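Local coordinates for protein alpha-galactosidase 1 (Saccharomyces cerevisiae, PDB 3LRK) that hydrolyses terminal, non-reducing alpha-D-galactose residues from alpha-D-galactosides such as galactose oligosaccharides and galactomannans, working as a secreted homotetrameric glycoprotein, at residues A[272-277]-A[456-461]; A[356-361]-A[462-467]. The protein carries 1 engineered substitution. All blocks are in the same frame, centred on the assembly; numbering follows the deposited sequence.

Contact 1. Residues A[272-277]-A[456-461]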
loop_
_atom_site.group_PDB
_atom_site.type_symbol
_atom_site.label_atom_id
_atom_site.label_comp_id
_atom_site.label_asym_id
_atom_site.label_seq_id
_atom_site.Cartn_x
_atom_site.Cartn_y
_atom_site.Cartn_z
ATOM N N THR A 272 -1.411 12.434 33.861
ATOM C CA THR A 272 -0.597 13.077 34.897
ATOM C C THR A 272 -0.367 14.533 34.502
ATOM O O THR A 272 -0.680 14.930 33.375
ATOM C CB THR A 272 0.760 12.355 35.129
ATOM O OG1 THR A 272 1.634 12.568 34.008
ATOM C CG2 THR A 272 0.556 10.851 35.379
ATOM N N ASP A 273 0.172 15.332 35.417
ATOM C CA ASP A 273 0.478 16.727 35.108
ATOM C C ASP A 273 1.565 16.825 34.030
ATOM O O ASP A 273 1.489 17.667 33.139
ATOM C CB ASP A 273 0.901 17.500 36.363
ATOM C CG ASP A 273 0.939 19.009 36.136
ATOM O OD1 ASP A 273 -0.051 19.575 35.616
ATOM O OD2 ASP A 273 1.968 19.636 36.476
ATOM N N ASP A 274 2.574 15.967 34.119
ATOM C CA ASP A 274 3.609 15.919 33.082
ATOM C C ASP A 274 3.045 15.556 31.710
ATOM O O ASP A 274 3.416 16.170 30.714
ATOM C CB ASP A 274 4.724 14.954 33.471
ATOM C CG ASP A 274 5.598 15.504 34.570
ATOM O OD1 ASP A 274 6.116 16.632 34.406
ATOM O OD2 ASP A 274 5.758 14.805 35.591
ATOM N N GLU A 275 2.155 14.561 31.679
ATOM C CA GLU A 275 1.507 14.119 30.446
ATOM C C GLU A 275 0.685 15.237 29.804
ATOM O O GLU A 275 0.728 15.409 28.588
ATOM C CB GLU A 275 0.635 12.875 30.690
ATOM C CG GLU A 275 1.441 11.587 30.874
ATOM C CD GLU A 275 0.594 10.363 31.222
ATOM O OE1 GLU A 275 -0.520 10.505 31.770
ATOM O OE2 GLU A 275 1.061 9.237 30.962
ATOM N N GLU A 276 -0.051 15.990 30.624
ATOM C CA GLU A 276 -0.842 17.113 30.139
ATOM C C GLU A 276 0.032 18.263 29.623
ATOM O O GLU A 276 -0.316 18.896 28.630
ATOM C CB GLU A 276 -1.834 17.597 31.205
ATOM C CG GLU A 276 -3.000 16.627 31.431
ATOM C CD GLU A 276 -4.093 17.171 32.345
ATOM O OE1 GLU A 276 -4.006 18.334 32.791
ATOM O OE2 GLU A 276 -5.055 16.421 32.603
ATOM N N LYS A 277 1.174 18.509 30.271
ATOM C CA LYS A 277 2.113 19.559 29.825
ATOM C C LYS A 277 2.758 19.206 28.482
ATOM O O LYS A 277 2.884 20.062 27.600
ATOM C CB LYS A 277 3.225 19.795 30.857
ATOM C CG LYS A 277 2.777 20.474 32.157
ATOM C CD LYS A 277 3.940 21.202 32.835
ATOM C CE LYS A 277 4.977 20.239 33.389
ATOM N NZ LYS A 277 6.084 20.963 34.065
ATOM N N THR A 456 17.073 17.508 33.224
ATOM C CA THR A 456 16.394 16.295 33.643
ATOM C C THR A 456 14.920 16.453 33.291
ATOM O O THR A 456 14.303 17.466 33.633
ATOM C CB THR A 456 16.570 16.053 35.158
ATOM O OG1 THR A 456 17.958 15.850 35.446
ATOM C CG2 THR A 456 15.772 14.828 35.623
ATOM N N VAL A 457 14.377 15.458 32.587
ATOM C CA VAL A 457 12.990 15.496 32.101
ATOM C C VAL A 457 12.190 14.355 32.733
ATOM O O VAL A 457 12.584 13.190 32.627
ATOM C CB VAL A 457 12.908 15.432 30.544
ATOM C CG1 VAL A 457 11.482 15.663 30.069
ATOM C CG2 VAL A 457 13.829 16.468 29.902
ATOM N N PRO A 458 11.071 14.689 33.404
ATOM C CA PRO A 458 10.239 13.677 34.052
ATOM C C PRO A 458 9.675 12.656 33.061
ATOM O O PRO A 458 9.549 12.945 31.863
ATOM C CB PRO A 458 9.099 14.490 34.680
ATOM C CG PRO A 458 9.572 15.894 34.717
ATOM C CD PRO A 458 10.538 16.050 33.589
ATOM N N ALA A 459 9.345 11.469 33.569
ATOM C CA ALA A 459 8.669 10.438 32.780
ATOM C C ALA A 459 7.411 10.992 32.113
ATOM O O ALA A 459 6.606 11.673 32.766
ATOM C CB ALA A 459 8.313 9.261 33.662
ATOM N N HIS A 460 7.247 10.701 30.818
ATOM C CA HIS A 460 6.108 11.205 30.027
ATOM C C HIS A 460 5.985 12.730 30.092
ATOM O O HIS A 460 4.886 13.279 30.034
ATOM C CB HIS A 460 4.789 10.546 30.475
ATOM C CG HIS A 460 4.663 9.102 30.098
ATOM N ND1 HIS A 460 3.463 8.426 30.150
ATOM C CD2 HIS A 460 5.579 8.209 29.651
ATOM C CE1 HIS A 460 3.646 7.177 29.762
ATOM N NE2 HIS A 460 4.919 7.020 29.449
ATOM N N GLY A 461 7.121 13.409 30.208
ATOM C CA GLY A 461 7.144 14.857 30.356
ATOM C C GLY A 461 8.004 15.565 29.333
ATOM O O GLY A 461 8.502 14.949 28.374
HETATM O O HOH W 1 3.803 11.027 33.952
HETATM O O HOH W 2 6.160 12.149 35.340
#
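Asp274 and Glu275, in the first turn of helix 273-285, meet the type II beta turn that runs from Pro458 to Gly461 and links strand 453-457 to strand 461-469. Just before the helix, Thr272 is the N-cap: its OG1 accepts from Glu275 N at 3.1 Å, while Thr272 N donates to Glu275 OE1 at 3.0 Å, the reciprocal pair of a capping box. The same OG1 is bonded to a water that donates to Ala459 O, tying the cap to the turn by a bridge. Asp274 crosses the Pro458 ring at about a right angle, its OD2 3.5 Å from Pro458 CB, a van der Waals contact. Its polar link to the turn is a second water, which donates to Asp274 OD2 and to Ala459 O, so that this one carbonyl oxygen accepts from two waters. Glu275 makes the direct bond. With CG anti to the carbonyl carbon (chi1 -75°) and the chain extended beyond it, the side chain lies alongside His460, pointing the same way, and Glu275 CG sits 3.5 Å from His460 CB. His460 ND1 donates to Glu275 OE2 over 2.7 Å with an N-H...O angle of 171°. OE2 receives it through its anti lone pair, the one away from OE1, and lies in the ring plane; carboxylate and ring are 19° from coplanar. Because OE1 serves the cap and OE2 the histidine, the carboxylate is held against rotation, and its charge would probably favour a protonated ring. His460 also stacks on Phe214. This histidine-carboxylate pair beside a capping box joins the start of a TIM-barrel helix to a turn of the C-terminal beta domain, as a surface contact between the two domains.

Contact 2. Residues A[356-361]-A[462-467]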
loop_
_atom_site.group_PDB
_atom_site.type_symbol
_atom_site.label_atom_id
_atom_site.label_comp_id
_atom_site.label_asym_id
_atom_site.label_seq_id
_atom_site.Cartn_x
_atom_site.Cartn_y
_atom_site.Cartn_z
ATOM N N VAL A 356 11.963 27.629 19.116
ATOM C CA VAL A 356 11.316 26.786 20.133
ATOM C C VAL A 356 11.977 25.431 20.110
ATOM O O VAL A 356 12.153 24.840 19.040
ATOM C CB VAL A 356 9.807 26.483 19.886
ATOM C CG1 VAL A 356 9.050 26.346 21.222
ATOM C CG2 VAL A 356 9.160 27.482 19.010
ATOM N N VAL A 357 12.314 24.932 21.293
ATOM C CA VAL A 357 12.954 23.630 21.432
ATOM C C VAL A 357 12.140 22.782 22.401
ATOM O O VAL A 357 11.697 23.272 23.444
ATOM C CB VAL A 357 14.430 23.775 21.902
ATOM C CG1 VAL A 357 15.122 22.419 21.955
ATOM C CG2 VAL A 357 15.189 24.700 20.969
ATOM N N ALA A 358 11.915 21.524 22.036
ATOM C CA ALA A 358 11.234 20.581 22.923
ATOM C C ALA A 358 12.113 19.366 23.151
ATOM O O ALA A 358 12.567 18.730 22.198
ATOM C CB ALA A 358 9.873 20.158 22.347
ATOM N N LEU A 359 12.383 19.066 24.414
ATOM C CA LEU A 359 12.989 17.791 24.770
ATOM C C LEU A 359 11.913 16.913 25.406
ATOM O O LEU A 359 11.423 17.189 26.504
ATOM C CB LEU A 359 14.208 17.982 25.677
ATOM C CG LEU A 359 15.430 18.580 24.964
ATOM C CD1 LEU A 359 16.501 19.030 25.963
ATOM C CD2 LEU A 359 16.014 17.580 23.968
ATOM N N LEU A 360 11.526 15.870 24.682
ATOM C CA LEU A 360 10.350 15.098 25.038
ATOM C C LEU A 360 10.745 13.711 25.534
ATOM O O LEU A 360 11.370 12.929 24.811
ATOM C CB LEU A 360 9.383 15.025 23.843
ATOM C CG LEU A 360 8.057 14.263 23.943
ATOM C CD1 LEU A 360 7.116 14.901 24.978
ATOM C CD2 LEU A 360 7.400 14.229 22.567
ATOM N N ASN A 361 10.390 13.426 26.781
ATOM C CA ASN A 361 10.712 12.154 27.413
ATOM C C ASN A 361 9.487 11.244 27.474
ATOM O O ASN A 361 8.727 11.263 28.443
ATOM C CB ASN A 361 11.295 12.382 28.820
ATOM C CG ASN A 361 11.687 11.088 29.517
ATOM O OD1 ASN A 361 11.789 10.029 28.893
ATOM N ND2 ASN A 361 11.898 11.165 30.824
ATOM N N ILE A 462 8.220 16.857 29.562
ATOM C CA ILE A 462 8.818 17.721 28.557
ATOM C C ILE A 462 9.673 18.841 29.161
ATOM O O ILE A 462 9.345 19.391 30.214
ATOM C CB ILE A 462 7.704 18.300 27.586
ATOM C CG1 ILE A 462 8.311 18.866 26.299
ATOM C CG2 ILE A 462 6.763 19.299 28.299
ATOM C CD1 ILE A 462 7.272 19.323 25.255
ATOM N N ALA A 463 10.785 19.137 28.498
ATOM C CA ALA A 463 11.458 20.420 28.662
ATOM C C ALA A 463 11.123 21.262 27.436
ATOM O O ALA A 463 11.480 20.919 26.302
ATOM C CB ALA A 463 12.970 20.236 28.809
ATOM N N PHE A 464 10.433 22.370 27.664
ATOM C CA PHE A 464 9.916 23.187 26.568
ATOM C C PHE A 464 10.526 24.593 26.641
ATOM O O PHE A 464 10.215 25.359 27.555
ATOM C CB PHE A 464 8.384 23.225 26.657
ATOM C CG PHE A 464 7.691 23.576 25.366
ATOM C CD1 PHE A 464 8.033 22.949 24.167
ATOM C CD2 PHE A 464 6.663 24.513 25.360
ATOM C CE1 PHE A 464 7.378 23.274 22.985
ATOM C CE2 PHE A 464 5.997 24.841 24.176
ATOM C CZ PHE A 464 6.356 24.213 22.994
ATOM N N TYR A 465 11.394 24.915 25.681
ATOM C CA TYR A 465 12.175 26.162 25.719
ATOM C C TYR A 465 11.957 27.117 24.558
ATOM O O TYR A 465 11.697 26.699 23.425
ATOM C CB TYR A 465 13.678 25.869 25.744
ATOM C CG TYR A 465 14.160 24.957 26.837
ATOM C CD1 TYR A 465 14.861 23.797 26.522
ATOM C CD2 TYR A 465 13.932 25.251 28.182
ATOM C CE1 TYR A 465 15.331 22.947 27.511
ATOM C CE2 TYR A 465 14.391 24.396 29.185
ATOM C CZ TYR A 465 15.094 23.252 28.836
ATOM O OH TYR A 465 15.559 22.396 29.801
ATOM N N ARG A 466 12.121 28.406 24.849
ATOM C CA ARG A 466 12.285 29.417 23.821
ATOM C C ARG A 466 13.721 29.945 23.892
ATOM O O ARG A 466 14.171 30.385 24.951
ATOM C CB ARG A 466 11.266 30.550 23.988
ATOM C CG ARG A 466 11.233 31.518 22.816
ATOM C CD ARG A 466 10.033 32.452 22.848
ATOM N NE ARG A 466 10.039 33.313 21.669
ATOM C CZ ARG A 466 8.965 33.644 20.956
ATOM N NH1 ARG A 466 7.766 33.190 21.293
ATOM N NH2 ARG A 466 9.096 34.420 19.885
ATOM N N LEU A 467 14.440 29.863 22.773
ATOM C CA LEU A 467 15.801 30.401 22.676
ATOM C C LEU A 467 15.796 31.779 22.034
ATOM O O LEU A 467 15.135 31.996 21.020
ATOM C CB LEU A 467 16.734 29.464 21.887
ATOM C CG LEU A 467 17.084 28.049 22.387
ATOM C CD1 LEU A 467 18.480 27.648 21.926
ATOM C CD2 LEU A 467 16.985 27.885 23.889
#
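Phe464 and Ala358 face each other as a non-hydrogen-bonded pair, and the close side-chain packing is on their face of the sheet. Ala358 CB lies in the plane of the Phe464 ring, at its edge, 3.8 Å from CD1, and meets Ile462 CD1 at 4.0 Å. Val356 CG1 reaches Phe464 CZ at 3.9 Å, approaching obliquely. The ring gets there because CG stands roughly anti to the backbone N (chi1 -159°), and it also touches Ser281 of helix 273-285. At Phe464 an alanine removes the ring against which Val356 and Ala358 pack, and would probably leave a gap between sheet and helix. The face bearing Leu359 and Tyr465 is slightly looser but likewise buried: its nearest side-chain approaches are 4.1 Å, as from Leu359 CB to Ala463 CB, and Tyr465 OH is hydrogen-bonded to Thr455 OG1. Arg466 turns to Asp354 in a salt bridge. Between the faces, Val357 N and O pair with Tyr465 O and N, and Leu359 N and O with Ala463 O and N, each bond 2.8 to 2.9 Å. The N-to-C directions of the short strand segments make an angle of 161°, an antiparallel pairing inside the C-terminal beta-sandwich domain.

In the fold
The centres of the two contacts are about 12 Å apart, on the same side of the chain's centre, and their segments alternate along the sequence: 272-277, 356-361, 456-461, then 462-467. Segments 456-461 and 462-467 are continuous, so the turn of contact 1 leads into strand 461-469, beside 355-361 in the middle of the six-stranded sheet. Asn361 clasps the join: Gly461 O lies 2.9 Å from Asn361 N and Val457 O 2.8 Å from Asn361 ND2, both probable hydrogen bonds. Helix 273-285 serves both, its first turn in contact 1 and Ser281 and Met285 over contact 2. The C-terminal sheet is thereby docked against the catalytic barrel domain, away from the annotated active site.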